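Local coordinates for protein arginine N-methyltransferase SFM1 (Saccharomyces cerevisiae, PDB 5C77) that transfers a methyl group from S-adenosyl-L-methionine to an arginine of ribosomal protein S3, leaving it monomethylated, as a SPOUT-family protein arginine methyltransferase, at residues A[2-7]-A[101-106]; A[13-18]-A[198-203]; A[80-85]-A[128-133]; A[135-140]-A[178-183]. One frame throughout, in Å; residues are numbered along the deposited sequence.

Contact 1: residues A[2-7]-A[101-106]; sequences KYIIEH and YFVFGG. With SAH (S-adenosyl-L-homocysteine), chain C.
Y3 and F104 lie side by side on one face of the sheet and point the same way, CE1 of F104 coming to the edge of the Y3 ring, 4.0 Å from its CD2. F102, on that same face, crosses Y3 obliquely, its CB near the same CD2. Flat aromatic groups suit this face because they cover much apolar surface next to a helix. F104 CD2 lies 3.7 Å from the ribose O2' of S-adenosyl-L-homocysteine. On the other face, I4 swings its CG1 beside the backbone N (chi1 -56°), which carries CD1 to 3.6 Å from CD1 of Y101; the same methyl meets V103 CG2, the branched residue beside it in the parallel pair. K2 bends along F102, its CE in the plane of that ring. Four backbone bonds join the segments, among them I4 N to F102 O (2.9 Å). Buried E6 sends OE1 outside the pair, to S36 and R116. At G106 the backbone angles and the nearby ligand leave room only for glycine. This is the parallel part of the central mixed sheet: strand 3-6 has 32-35 on its other side, strand 101-108 has 80-83, and helix 140-151 covers the aromatic face through I144, T147 and Q148.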
# COMPACT_ATOMS: atom_id res chain seq x y z
N LYS A 2 10.11 -2.45 1.90
CA LYS A 2 9.66 -3.11 3.12
C LYS A 2 9.38 -4.62 2.99
O LYS A 2 9.90 -5.40 3.78
CB LYS A 2 8.47 -2.38 3.74
CG LYS A 2 8.86 -1.15 4.55
CD LYS A 2 7.99 -1.05 5.80
CE LYS A 2 8.03 -2.36 6.62
NZ LYS A 2 6.67 -2.85 7.02
N TYR A 3 8.56 -5.04 2.03
CA TYR A 3 8.32 -6.48 1.84
C TYR A 3 9.14 -7.06 0.69
O TYR A 3 9.10 -6.56 -0.42
CB TYR A 3 6.85 -6.81 1.58
CG TYR A 3 5.89 -6.28 2.59
CD1 TYR A 3 5.34 -5.02 2.44
CD2 TYR A 3 5.50 -7.03 3.69
CE1 TYR A 3 4.45 -4.52 3.34
CE2 TYR A 3 4.60 -6.54 4.61
CZ TYR A 3 4.08 -5.27 4.43
OH TYR A 3 3.17 -4.74 5.32
N ILE A 4 9.86 -8.14 0.96
CA ILE A 4 10.68 -8.77 -0.07
C ILE A 4 10.24 -10.20 -0.29
O ILE A 4 10.32 -11.03 0.61
CB ILE A 4 12.16 -8.81 0.34
CG1 ILE A 4 12.67 -7.40 0.65
CG2 ILE A 4 12.98 -9.45 -0.75
CD1 ILE A 4 14.07 -7.39 1.26
N ILE A 5 9.77 -10.51 -1.49
CA ILE A 5 9.39 -11.88 -1.80
C ILE A 5 10.43 -12.57 -2.66
O ILE A 5 10.75 -12.11 -3.75
CB ILE A 5 8.03 -11.98 -2.49
CG1 ILE A 5 6.94 -11.37 -1.61
CG2 ILE A 5 7.70 -13.43 -2.79
CD1 ILE A 5 5.58 -11.36 -2.29
N GLU A 6 10.97 -13.67 -2.16
CA GLU A 6 11.82 -14.53 -2.96
C GLU A 6 10.91 -15.30 -3.89
O GLU A 6 10.02 -16.01 -3.44
CB GLU A 6 12.57 -15.51 -2.07
CG GLU A 6 13.39 -14.85 -0.98
CD GLU A 6 14.65 -14.21 -1.53
OE1 GLU A 6 15.35 -14.88 -2.31
OE2 GLU A 6 14.93 -13.03 -1.18
N HIS A 7 11.10 -15.15 -5.20
CA HIS A 7 10.22 -15.81 -6.15
C HIS A 7 10.36 -17.33 -6.03
O HIS A 7 11.44 -17.87 -6.27
CB HIS A 7 10.49 -15.33 -7.57
CG HIS A 7 9.55 -15.90 -8.58
ND1 HIS A 7 8.18 -15.85 -8.44
CD2 HIS A 7 9.78 -16.56 -9.74
CE1 HIS A 7 7.61 -16.44 -9.47
NE2 HIS A 7 8.56 -16.89 -10.27
N TYR A 101 12.64 -4.63 7.06
CA TYR A 101 12.32 -5.52 5.95
C TYR A 101 11.71 -6.84 6.40
O TYR A 101 12.13 -7.42 7.40
CB TYR A 101 13.56 -5.84 5.12
CG TYR A 101 14.13 -4.64 4.42
CD1 TYR A 101 13.70 -4.30 3.14
CD2 TYR A 101 15.10 -3.85 5.03
CE1 TYR A 101 14.23 -3.21 2.49
CE2 TYR A 101 15.63 -2.75 4.39
CZ TYR A 101 15.19 -2.44 3.12
OH TYR A 101 15.71 -1.35 2.47
N PHE A 102 10.73 -7.31 5.63
CA PHE A 102 10.05 -8.56 5.90
C PHE A 102 10.20 -9.51 4.73
O PHE A 102 9.67 -9.27 3.64
CB PHE A 102 8.59 -8.30 6.23
CG PHE A 102 8.42 -7.59 7.51
CD1 PHE A 102 8.46 -6.21 7.56
CD2 PHE A 102 8.27 -8.30 8.68
CE1 PHE A 102 8.34 -5.54 8.75
CE2 PHE A 102 8.14 -7.63 9.89
CZ PHE A 102 8.18 -6.25 9.92
N VAL A 103 10.92 -10.59 4.95
CA VAL A 103 11.31 -11.49 3.87
C VAL A 103 10.48 -12.77 3.86
O VAL A 103 10.21 -13.38 4.89
CB VAL A 103 12.83 -11.81 3.94
CG1 VAL A 103 13.26 -12.67 2.76
CG2 VAL A 103 13.63 -10.52 3.96
N PHE A 104 10.06 -13.15 2.66
CA PHE A 104 9.29 -14.35 2.46
C PHE A 104 10.10 -15.31 1.61
O PHE A 104 10.49 -14.98 0.48
CB PHE A 104 7.94 -14.01 1.83
CG PHE A 104 7.12 -13.09 2.68
CD1 PHE A 104 7.36 -11.73 2.68
CD2 PHE A 104 6.13 -13.59 3.50
CE1 PHE A 104 6.62 -10.88 3.48
CE2 PHE A 104 5.39 -12.75 4.30
CZ PHE A 104 5.63 -11.40 4.29
N GLY A 105 10.40 -16.47 2.19
CA GLY A 105 11.12 -17.53 1.52
C GLY A 105 10.14 -18.60 1.07
O GLY A 105 9.14 -18.28 0.42
N GLY A 106 10.40 -19.85 1.44
CA GLY A 106 9.52 -20.94 1.08
C GLY A 106 10.25 -22.18 0.60
O GLY A 106 11.43 -22.39 0.92
N SAH C . 5.28 -21.87 -4.03
CA SAH C . 5.78 -21.61 -2.69
CB SAH C . 4.73 -20.87 -1.86
CG SAH C . 5.28 -20.12 -0.64
SD SAH C . 4.01 -19.33 0.38
C SAH C . 6.22 -22.91 -2.00
O SAH C . 6.75 -22.89 -0.89
OXT SAH C . 6.07 -24.00 -2.56
C5' SAH C . 4.97 -19.73 1.85
C4' SAH C . 5.63 -18.50 2.49
O4' SAH C . 4.67 -17.71 3.17
C3' SAH C . 6.67 -18.95 3.51
O3' SAH C . 7.95 -18.85 2.96
C2' SAH C . 6.55 -17.96 4.63
O2' SAH C . 7.43 -16.88 4.40
C1' SAH C . 5.13 -17.44 4.48
N9 SAH C . 4.27 -18.10 5.48
C8 SAH C . 3.19 -18.90 5.25
N7 SAH C . 2.68 -19.30 6.43
C5 SAH C . 3.42 -18.76 7.42
C6 SAH C . 3.35 -18.84 8.81
N6 SAH C . 2.40 -19.55 9.41
N1 SAH C . 4.28 -18.16 9.57
C2 SAH C . 5.27 -17.42 8.98
N3 SAH C . 5.34 -17.35 7.61
C4 SAH C . 4.43 -18.01 6.84

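Contact 2: residues A[13-18]-A[198-203]; sequences SEWVIL and DLIKKD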
# COMPACT_ATOMS: atom_id res chain seq x y z
N SER A 13 3.12 -18.85 -12.92
CA SER A 13 1.83 -19.46 -13.14
C SER A 13 0.75 -18.41 -12.94
O SER A 13 1.00 -17.37 -12.33
CB SER A 13 1.61 -20.62 -12.17
OG SER A 13 1.63 -20.17 -10.83
N GLU A 14 -0.45 -18.68 -13.44
CA GLU A 14 -1.56 -17.76 -13.28
C GLU A 14 -1.84 -17.52 -11.80
O GLU A 14 -2.20 -16.43 -11.39
CB GLU A 14 -2.81 -18.32 -13.96
CG GLU A 14 -4.01 -17.39 -13.90
CD GLU A 14 -3.76 -16.08 -14.64
OE1 GLU A 14 -2.98 -16.08 -15.62
OE2 GLU A 14 -4.34 -15.04 -14.23
N TRP A 15 -1.66 -18.58 -11.02
CA TRP A 15 -1.88 -18.53 -9.59
C TRP A 15 -0.99 -17.49 -8.94
O TRP A 15 -1.46 -16.65 -8.19
CB TRP A 15 -1.60 -19.91 -8.99
CG TRP A 15 -1.84 -19.98 -7.53
CD1 TRP A 15 -1.07 -19.44 -6.55
CD2 TRP A 15 -2.92 -20.65 -6.88
NE1 TRP A 15 -1.61 -19.72 -5.31
CE2 TRP A 15 -2.75 -20.47 -5.49
CE3 TRP A 15 -4.02 -21.40 -7.33
CZ2 TRP A 15 -3.63 -21.00 -4.54
CZ3 TRP A 15 -4.90 -21.92 -6.39
CH2 TRP A 15 -4.69 -21.72 -5.01
N VAL A 16 0.31 -17.54 -9.23
CA VAL A 16 1.23 -16.62 -8.59
C VAL A 16 1.05 -15.19 -9.14
O VAL A 16 1.34 -14.21 -8.46
CB VAL A 16 2.70 -17.09 -8.71
CG1 VAL A 16 3.28 -16.72 -10.06
CG2 VAL A 16 3.52 -16.47 -7.63
N ILE A 17 0.55 -15.08 -10.37
CA ILE A 17 0.27 -13.77 -10.92
C ILE A 17 -0.91 -13.15 -10.18
O ILE A 17 -0.93 -11.93 -9.93
CB ILE A 17 0.02 -13.83 -12.45
CG1 ILE A 17 1.28 -14.33 -13.17
CG2 ILE A 17 -0.39 -12.46 -13.01
CD1 ILE A 17 1.08 -14.52 -14.67
N LEU A 18 -1.89 -13.97 -9.81
CA LEU A 18 -3.05 -13.47 -9.07
C LEU A 18 -2.65 -13.00 -7.68
O LEU A 18 -3.05 -11.92 -7.25
CB LEU A 18 -4.17 -14.51 -9.00
CG LEU A 18 -4.79 -14.82 -10.36
CD1 LEU A 18 -5.98 -15.77 -10.24
CD2 LEU A 18 -5.17 -13.52 -11.11
N ASP A 198 -12.21 -18.02 -9.21
CA ASP A 198 -12.46 -18.56 -10.54
C ASP A 198 -11.39 -19.57 -10.92
O ASP A 198 -11.68 -20.61 -11.51
CB ASP A 198 -12.52 -17.44 -11.57
CG ASP A 198 -13.69 -16.50 -11.34
OD1 ASP A 198 -14.82 -16.99 -11.09
OD2 ASP A 198 -13.48 -15.26 -11.40
N LEU A 199 -10.15 -19.27 -10.56
CA LEU A 199 -9.00 -20.12 -10.87
C LEU A 199 -9.12 -21.48 -10.20
O LEU A 199 -8.82 -22.51 -10.79
CB LEU A 199 -7.72 -19.44 -10.39
CG LEU A 199 -6.43 -20.18 -10.70
CD1 LEU A 199 -6.30 -20.38 -12.20
CD2 LEU A 199 -5.26 -19.40 -10.16
N ILE A 200 -9.56 -21.47 -8.94
CA ILE A 200 -9.75 -22.70 -8.19
C ILE A 200 -10.91 -23.49 -8.79
O ILE A 200 -10.88 -24.72 -8.85
CB ILE A 200 -10.04 -22.38 -6.72
CG1 ILE A 200 -8.81 -21.71 -6.09
CG2 ILE A 200 -10.40 -23.64 -5.96
CD1 ILE A 200 -9.02 -21.25 -4.66
N LYS A 201 -11.92 -22.76 -9.25
CA LYS A 201 -13.09 -23.38 -9.86
C LYS A 201 -12.71 -24.16 -11.12
O LYS A 201 -13.08 -25.33 -11.27
CB LYS A 201 -14.15 -22.32 -10.19
CG LYS A 201 -15.44 -22.88 -10.75
CD LYS A 201 -16.28 -21.79 -11.39
CE LYS A 201 -17.44 -22.37 -12.18
NZ LYS A 201 -18.07 -21.35 -13.08
N LYS A 202 -11.95 -23.53 -12.02
CA LYS A 202 -11.58 -24.17 -13.28
C LYS A 202 -10.62 -25.35 -13.08
O LYS A 202 -10.46 -26.19 -13.96
CB LYS A 202 -11.03 -23.15 -14.28
CG LYS A 202 -9.52 -23.15 -14.44
CD LYS A 202 -9.11 -22.40 -15.71
CE LYS A 202 -7.60 -22.30 -15.86
NZ LYS A 202 -6.94 -23.63 -15.92
N ASP A 203 -9.98 -25.40 -11.91
CA ASP A 203 -9.09 -26.49 -11.56
C ASP A 203 -9.85 -27.79 -11.34
O ASP A 203 -9.31 -28.88 -11.55
CB ASP A 203 -8.28 -26.13 -10.31
CG ASP A 203 -7.32 -27.22 -9.90
OD1 ASP A 203 -7.72 -28.13 -9.13
OD2 ASP A 203 -6.15 -27.18 -10.34
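L199 reaches between E14, W15 and L18 in wholly apolar packing, with no hydrogen bond between the two segments. With its CG trans to the backbone N (chi1 -177°), L199 extends both methyls at helix 14-27: CD2 sits 3.5 Å from W15 CA and 3.7 Å from L18 CD1, while CD1 meets the aliphatic CG of E14 at 4.1 Å. The forked leucine thus serves three residues on one side of that helix. Aromatic contacts come from W15, whose side chain crosses that of L199 at about a right angle. The six-membered ring of the indole does the touching, CE3 against L199 CD2 and CZ3 against I200 CG1 at 3.9 Å, so a broad ring spans two consecutive residues. Of the polar groups, S13 is the N-cap of helix 14-27, its OG accepting a weak bond from V16 N, and the carboxylate of E14 turns away to a salt bridge with R49. The segments run nearly antiparallel, at 163°, but their axes stay 11.3 Å apart, so the helices meet through side chains, with only L199 reaching the other backbone. Helix 196-203 adds M196 against W15 and L18, M178 touches W15, and helix 48-52 flanks L18 through R49.

Contact 3: residues A[80-85]-A[128-133]; sequences VCLLDP and LISRRL. With SAH (S-adenosyl-L-homocysteine), chain C.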
# COMPACT_ATOMS: atom_id res chain seq x y z
N VAL A 80 16.17 -7.28 9.80
CA VAL A 80 15.52 -7.99 8.70
C VAL A 80 14.82 -9.24 9.21
O VAL A 80 15.44 -10.21 9.62
CB VAL A 80 16.51 -8.34 7.58
CG1 VAL A 80 15.77 -9.02 6.44
CG2 VAL A 80 17.22 -7.07 7.09
N CYS A 81 13.49 -9.19 9.18
CA CYS A 81 12.69 -10.30 9.66
C CYS A 81 12.39 -11.32 8.56
O CYS A 81 11.77 -11.01 7.54
CB CYS A 81 11.39 -9.78 10.27
SG CYS A 81 10.29 -11.10 10.84
N LEU A 82 12.88 -12.54 8.75
CA LEU A 82 12.49 -13.65 7.89
C LEU A 82 11.23 -14.32 8.45
O LEU A 82 11.18 -14.68 9.62
CB LEU A 82 13.63 -14.67 7.78
CG LEU A 82 13.22 -16.02 7.18
CD1 LEU A 82 13.03 -15.91 5.68
CD2 LEU A 82 14.21 -17.12 7.55
N LEU A 83 10.21 -14.46 7.61
CA LEU A 83 8.99 -15.10 8.06
C LEU A 83 8.96 -16.59 7.73
O LEU A 83 9.13 -17.00 6.58
CB LEU A 83 7.78 -14.35 7.51
CG LEU A 83 7.78 -12.95 8.15
CD1 LEU A 83 7.31 -11.87 7.21
CD2 LEU A 83 6.95 -12.96 9.43
N ASP A 84 8.76 -17.40 8.77
CA ASP A 84 8.86 -18.86 8.68
C ASP A 84 7.85 -19.49 9.63
O ASP A 84 7.86 -19.20 10.82
CB ASP A 84 10.28 -19.30 9.05
CG ASP A 84 10.42 -20.81 9.20
OD1 ASP A 84 9.68 -21.57 8.54
OD2 ASP A 84 11.29 -21.23 9.98
N PRO A 85 6.98 -20.36 9.09
CA PRO A 85 5.95 -21.04 9.89
C PRO A 85 6.53 -22.01 10.92
O PRO A 85 5.82 -22.45 11.81
CB PRO A 85 5.13 -21.79 8.83
CG PRO A 85 6.06 -21.95 7.68
CD PRO A 85 6.90 -20.72 7.67
N LEU A 128 19.26 -12.11 9.54
CA LEU A 128 17.88 -12.55 9.74
C LEU A 128 17.48 -12.80 11.19
O LEU A 128 18.25 -13.35 11.98
CB LEU A 128 17.60 -13.80 8.91
CG LEU A 128 17.76 -13.66 7.39
CD1 LEU A 128 17.24 -14.89 6.65
CD2 LEU A 128 17.07 -12.39 6.89
N ILE A 129 16.27 -12.38 11.53
CA ILE A 129 15.58 -12.79 12.73
C ILE A 129 14.36 -13.53 12.22
O ILE A 129 13.71 -13.07 11.28
CB ILE A 129 15.07 -11.58 13.55
CG1 ILE A 129 16.23 -10.67 13.95
CG2 ILE A 129 14.31 -12.05 14.78
CD1 ILE A 129 16.99 -11.16 15.15
N SER A 130 14.06 -14.68 12.80
CA SER A 130 12.92 -15.45 12.32
C SER A 130 11.68 -15.25 13.17
O SER A 130 11.76 -15.28 14.40
CB SER A 130 13.27 -16.93 12.25
OG SER A 130 14.07 -17.18 11.11
N ARG A 131 10.55 -15.04 12.51
CA ARG A 131 9.27 -14.89 13.21
C ARG A 131 8.15 -15.72 12.57
O ARG A 131 8.15 -15.97 11.37
CB ARG A 131 8.86 -13.41 13.27
CG ARG A 131 9.75 -12.58 14.17
CD ARG A 131 9.41 -12.82 15.63
NE ARG A 131 10.31 -12.12 16.53
CZ ARG A 131 11.41 -12.65 17.05
NH1 ARG A 131 11.76 -13.90 16.77
NH2 ARG A 131 12.17 -11.93 17.87
N ARG A 132 7.19 -16.13 13.39
CA ARG A 132 6.08 -16.94 12.91
C ARG A 132 4.82 -16.09 12.82
O ARG A 132 4.69 -15.05 13.48
CB ARG A 132 5.84 -18.14 13.84
CG ARG A 132 4.94 -19.22 13.24
CD ARG A 132 4.60 -20.31 14.22
NE ARG A 132 3.77 -19.82 15.31
CZ ARG A 132 3.37 -20.56 16.35
NH1 ARG A 132 3.71 -21.84 16.43
NH2 ARG A 132 2.62 -20.02 17.30
N LEU A 133 3.90 -16.54 11.98
CA LEU A 133 2.58 -15.94 11.83
C LEU A 133 1.52 -16.98 12.17
O LEU A 133 0.75 -17.39 11.32
CB LEU A 133 2.36 -15.44 10.39
CG LEU A 133 3.27 -14.29 9.97
CD1 LEU A 133 3.25 -14.07 8.46
CD2 LEU A 133 2.86 -13.02 10.72
N SAH C . 5.28 -21.87 -4.03
CA SAH C . 5.78 -21.61 -2.69
CB SAH C . 4.73 -20.87 -1.86
CG SAH C . 5.28 -20.12 -0.64
SD SAH C . 4.01 -19.33 0.38
C SAH C . 6.22 -22.91 -2.00
O SAH C . 6.75 -22.89 -0.89
OXT SAH C . 6.07 -24.00 -2.56
C5' SAH C . 4.97 -19.73 1.85
C4' SAH C . 5.63 -18.50 2.49
O4' SAH C . 4.67 -17.71 3.17
C3' SAH C . 6.67 -18.95 3.51
O3' SAH C . 7.95 -18.85 2.96
C2' SAH C . 6.55 -17.96 4.63
O2' SAH C . 7.43 -16.88 4.40
C1' SAH C . 5.13 -17.44 4.48
N9 SAH C . 4.27 -18.10 5.48
C8 SAH C . 3.19 -18.90 5.25
N7 SAH C . 2.68 -19.30 6.43
C5 SAH C . 3.42 -18.76 7.42
C6 SAH C . 3.35 -18.84 8.81
N6 SAH C . 2.40 -19.55 9.41
N1 SAH C . 4.28 -18.16 9.57
C2 SAH C . 5.27 -17.42 8.98
N3 SAH C . 5.34 -17.35 7.61
C4 SAH C . 4.43 -18.01 6.84
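L83 and L133 meet beside the adenosine of S-adenosyl-L-homocysteine, CD2 of L83 lying 4.0 Å from CG of L133. Their backbones grip the ligand: the ribose O2' donates to L83 O (2.8 Å), and L133 N donates to adenine N1 (2.9 Å). P85 presses CB to within 3.4 Å of adenine C6, a rigid apolar ring suited to a flat base, while L133 touches C2 with CB, CG and CD1. Next outward, strands 80-83 and 128-131 hold these groups in place through parallel bonding: I129 N to V80 O, L82 N to I129 O, R131 N to L82 O and D84 N to R131 O. The loops after these strands form part of the cofactor site, as in the trefoil-knotted site of SPOUT methyltransferases. Side chains back the pairing on both faces. C81 has SG trans to its backbone N (chi1 178°), which sets the sulfur 3.6 Å from R131 CB; on the other face L82 meets L128 CD1 with its CB and S130 OG with CD2. V80 CG1 packs on L128 CD2 at 3.6 Å. R132 runs its aliphatic CD past P85 O, at 3.4 Å, and delivers its guanidinium to D90 in a salt bridge, while D84 OD1 accepts from R86 N. Farther out, helix 116-123 lies against L82 and L128 through T117 and L120, and helix 140-151 carries A143, T146 and T147 against L133.

Contact 4: residues A[135-140]-A[178-183]; sequences DKQMTT and MPFRYV. With SAH (S-adenosyl-L-homocysteine), chain C.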
# COMPACT_ATOMS: atom_id res chain seq x y z
N ASP A 135 0.27 -20.81 13.97
CA ASP A 135 0.68 -22.20 13.81
C ASP A 135 0.05 -22.88 12.59
O ASP A 135 0.13 -24.10 12.44
CB ASP A 135 0.36 -22.99 15.08
CG ASP A 135 -1.12 -23.08 15.35
OD1 ASP A 135 -1.87 -22.28 14.75
OD2 ASP A 135 -1.53 -23.94 16.16
N LYS A 136 -0.55 -22.09 11.71
CA LYS A 136 -1.08 -22.65 10.48
C LYS A 136 -0.41 -22.05 9.27
O LYS A 136 0.05 -20.91 9.29
CB LYS A 136 -2.59 -22.50 10.41
CG LYS A 136 -3.29 -23.31 11.48
CD LYS A 136 -4.70 -23.69 11.08
CE LYS A 136 -5.33 -24.63 12.11
NZ LYS A 136 -4.47 -25.83 12.35
N GLN A 137 -0.34 -22.84 8.21
CA GLN A 137 0.26 -22.44 6.96
C GLN A 137 -0.63 -21.40 6.27
O GLN A 137 -1.86 -21.53 6.27
CB GLN A 137 0.45 -23.69 6.09
CG GLN A 137 1.06 -23.47 4.72
CD GLN A 137 2.51 -23.02 4.77
OE1 GLN A 137 3.31 -23.55 5.55
NE2 GLN A 137 2.85 -22.02 3.94
N MET A 138 -0.01 -20.37 5.69
CA MET A 138 -0.72 -19.30 4.99
C MET A 138 -0.20 -19.14 3.56
O MET A 138 0.96 -19.43 3.28
CB MET A 138 -0.51 -17.97 5.71
CG MET A 138 -1.24 -17.81 7.02
SD MET A 138 -0.90 -16.21 7.79
CE MET A 138 -2.13 -16.19 9.08
N THR A 139 -1.05 -18.64 2.67
CA THR A 139 -0.58 -18.20 1.35
C THR A 139 0.26 -16.91 1.47
O THR A 139 0.22 -16.21 2.48
CB THR A 139 -1.75 -17.92 0.39
OG1 THR A 139 -2.50 -16.79 0.86
CG2 THR A 139 -2.67 -19.14 0.27
N THR A 140 1.01 -16.61 0.42
CA THR A 140 1.87 -15.42 0.41
C THR A 140 1.09 -14.12 0.64
O THR A 140 1.55 -13.25 1.39
CB THR A 140 2.64 -15.30 -0.91
OG1 THR A 140 2.93 -16.61 -1.41
CG2 THR A 140 3.93 -14.51 -0.70
N MET A 178 -9.47 -25.48 1.14
CA MET A 178 -8.14 -24.90 1.03
C MET A 178 -7.39 -25.09 2.33
O MET A 178 -7.81 -24.61 3.37
CB MET A 178 -8.22 -23.42 0.67
CG MET A 178 -8.97 -23.15 -0.61
SD MET A 178 -8.07 -23.75 -2.06
CE MET A 178 -6.57 -22.78 -1.96
N PRO A 179 -6.24 -25.78 2.25
CA PRO A 179 -5.47 -26.15 3.44
C PRO A 179 -4.65 -24.97 3.95
O PRO A 179 -3.44 -25.09 4.11
CB PRO A 179 -4.56 -27.25 2.92
CG PRO A 179 -4.29 -26.84 1.52
CD PRO A 179 -5.54 -26.15 1.01
N PHE A 180 -5.30 -23.84 4.19
CA PHE A 180 -4.60 -22.66 4.67
C PHE A 180 -5.49 -21.91 5.64
O PHE A 180 -6.70 -22.09 5.67
CB PHE A 180 -4.27 -21.71 3.53
CG PHE A 180 -3.41 -22.31 2.45
CD1 PHE A 180 -2.04 -22.48 2.65
CD2 PHE A 180 -3.95 -22.64 1.21
CE1 PHE A 180 -1.24 -23.00 1.65
CE2 PHE A 180 -3.15 -23.15 0.20
CZ PHE A 180 -1.79 -23.34 0.43
N ARG A 181 -4.86 -21.05 6.43
CA ARG A 181 -5.57 -20.08 7.23
C ARG A 181 -5.74 -18.79 6.41
O ARG A 181 -4.81 -18.36 5.73
CB ARG A 181 -4.79 -19.83 8.53
CG ARG A 181 -5.27 -18.63 9.34
CD ARG A 181 -4.50 -18.53 10.65
NE ARG A 181 -4.91 -19.57 11.59
CZ ARG A 181 -4.11 -20.11 12.51
NH1 ARG A 181 -2.84 -19.72 12.61
NH2 ARG A 181 -4.58 -21.05 13.33
N TYR A 182 -6.93 -18.20 6.46
CA TYR A 182 -7.22 -16.97 5.73
C TYR A 182 -7.77 -15.89 6.64
O TYR A 182 -8.45 -16.19 7.61
CB TYR A 182 -8.26 -17.23 4.63
CG TYR A 182 -7.79 -18.08 3.48
CD1 TYR A 182 -7.86 -19.46 3.54
CD2 TYR A 182 -7.29 -17.50 2.32
CE1 TYR A 182 -7.44 -20.25 2.49
CE2 TYR A 182 -6.87 -18.28 1.26
CZ TYR A 182 -6.95 -19.66 1.35
OH TYR A 182 -6.53 -20.45 0.31
N VAL A 183 -7.48 -14.64 6.32
CA VAL A 183 -8.08 -13.50 7.02
C VAL A 183 -9.53 -13.29 6.58
O VAL A 183 -9.85 -13.34 5.39
CB VAL A 183 -7.27 -12.19 6.78
CG1 VAL A 183 -7.79 -11.07 7.66
CG2 VAL A 183 -5.79 -12.42 7.02
N SAH C . 5.28 -21.87 -4.03
CA SAH C . 5.78 -21.61 -2.69
CB SAH C . 4.73 -20.87 -1.86
CG SAH C . 5.28 -20.12 -0.64
SD SAH C . 4.01 -19.33 0.38
C SAH C . 6.22 -22.91 -2.00
O SAH C . 6.75 -22.89 -0.89
OXT SAH C . 6.07 -24.00 -2.56
C5' SAH C . 4.97 -19.73 1.85
C4' SAH C . 5.63 -18.50 2.49
O4' SAH C . 4.67 -17.71 3.17
C3' SAH C . 6.67 -18.95 3.51
O3' SAH C . 7.95 -18.85 2.96
C2' SAH C . 6.55 -17.96 4.63
O2' SAH C . 7.43 -16.88 4.40
C1' SAH C . 5.13 -17.44 4.48
N9 SAH C . 4.27 -18.10 5.48
C8 SAH C . 3.19 -18.90 5.25
N7 SAH C . 2.68 -19.30 6.43
C5 SAH C . 3.42 -18.76 7.42
C6 SAH C . 3.35 -18.84 8.81
N6 SAH C . 2.40 -19.55 9.41
N1 SAH C . 4.28 -18.16 9.57
C2 SAH C . 5.27 -17.42 8.98
N3 SAH C . 5.34 -17.35 7.61
C4 SAH C . 4.43 -18.01 6.84
O HOH W 1 -3.85 -18.39 3.28
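D135 OD1 is gripped by both terminal nitrogens of R181, NH2 at 3.3 Å and NH1 in a weak bond at 3.5 Å, together a salt bridge. Carboxylate and guanidinium are nearly coplanar, 22° apart, so the oxygen enters at the edge of the guanidinium while K136 lays CG over one face, 3.2 Å from NH2. The length of arginine lets it reach a second acid: NE forms a salt bridge with D164, so the guanidinium is tied at two places. M138 touches the aliphatic part, its CE 3.7 Å from R181 CD. R181 N also donates to Q137 O (3.0 Å), and a water accepts from T139 N and donates to R181 O. Over the centre of one face of the F180 ring stands T139 CG2, 3.9 Å from the centroid in a CH-pi contact; Q137 puts its O at the ring edge. Threonine suits this place, since its methyl packs while OG1, at the N-cap of helix 140-151, bonds to T142. The loop 135-139 rests on F180 and the start of strand 181-183 and also holds the ligand: adenine N6 donates to K136 O at 2.7 Å, and M138 N to N7. Such backbone reading of adenine is characteristic of the SPOUT cofactor pocket.

In the fold
Contact 1 is buried, its centre about 6 Å from that of the chain, whereas contact 2 lies at the surface, its centre about 16 Å out; contacts 3 and 4 are partly buried. Contacts 1 and 3 share one sheet, since strands 101-108 and 80-83 are neighbours in it, and V103 N lies 2.8 Å from C81 O. Both rely on parallel backbone bonding with apolar side chains on the faces. Contact 4 instead joins a loop to a strand of the small antiparallel sheet, using a salt bridge and water, and contact 2 relies on apolar packing without a hydrogen bond. Contacts 1, 3 and 4 all touch the ligand; M178 packs contact 4 against W15 and I200 of contact 2.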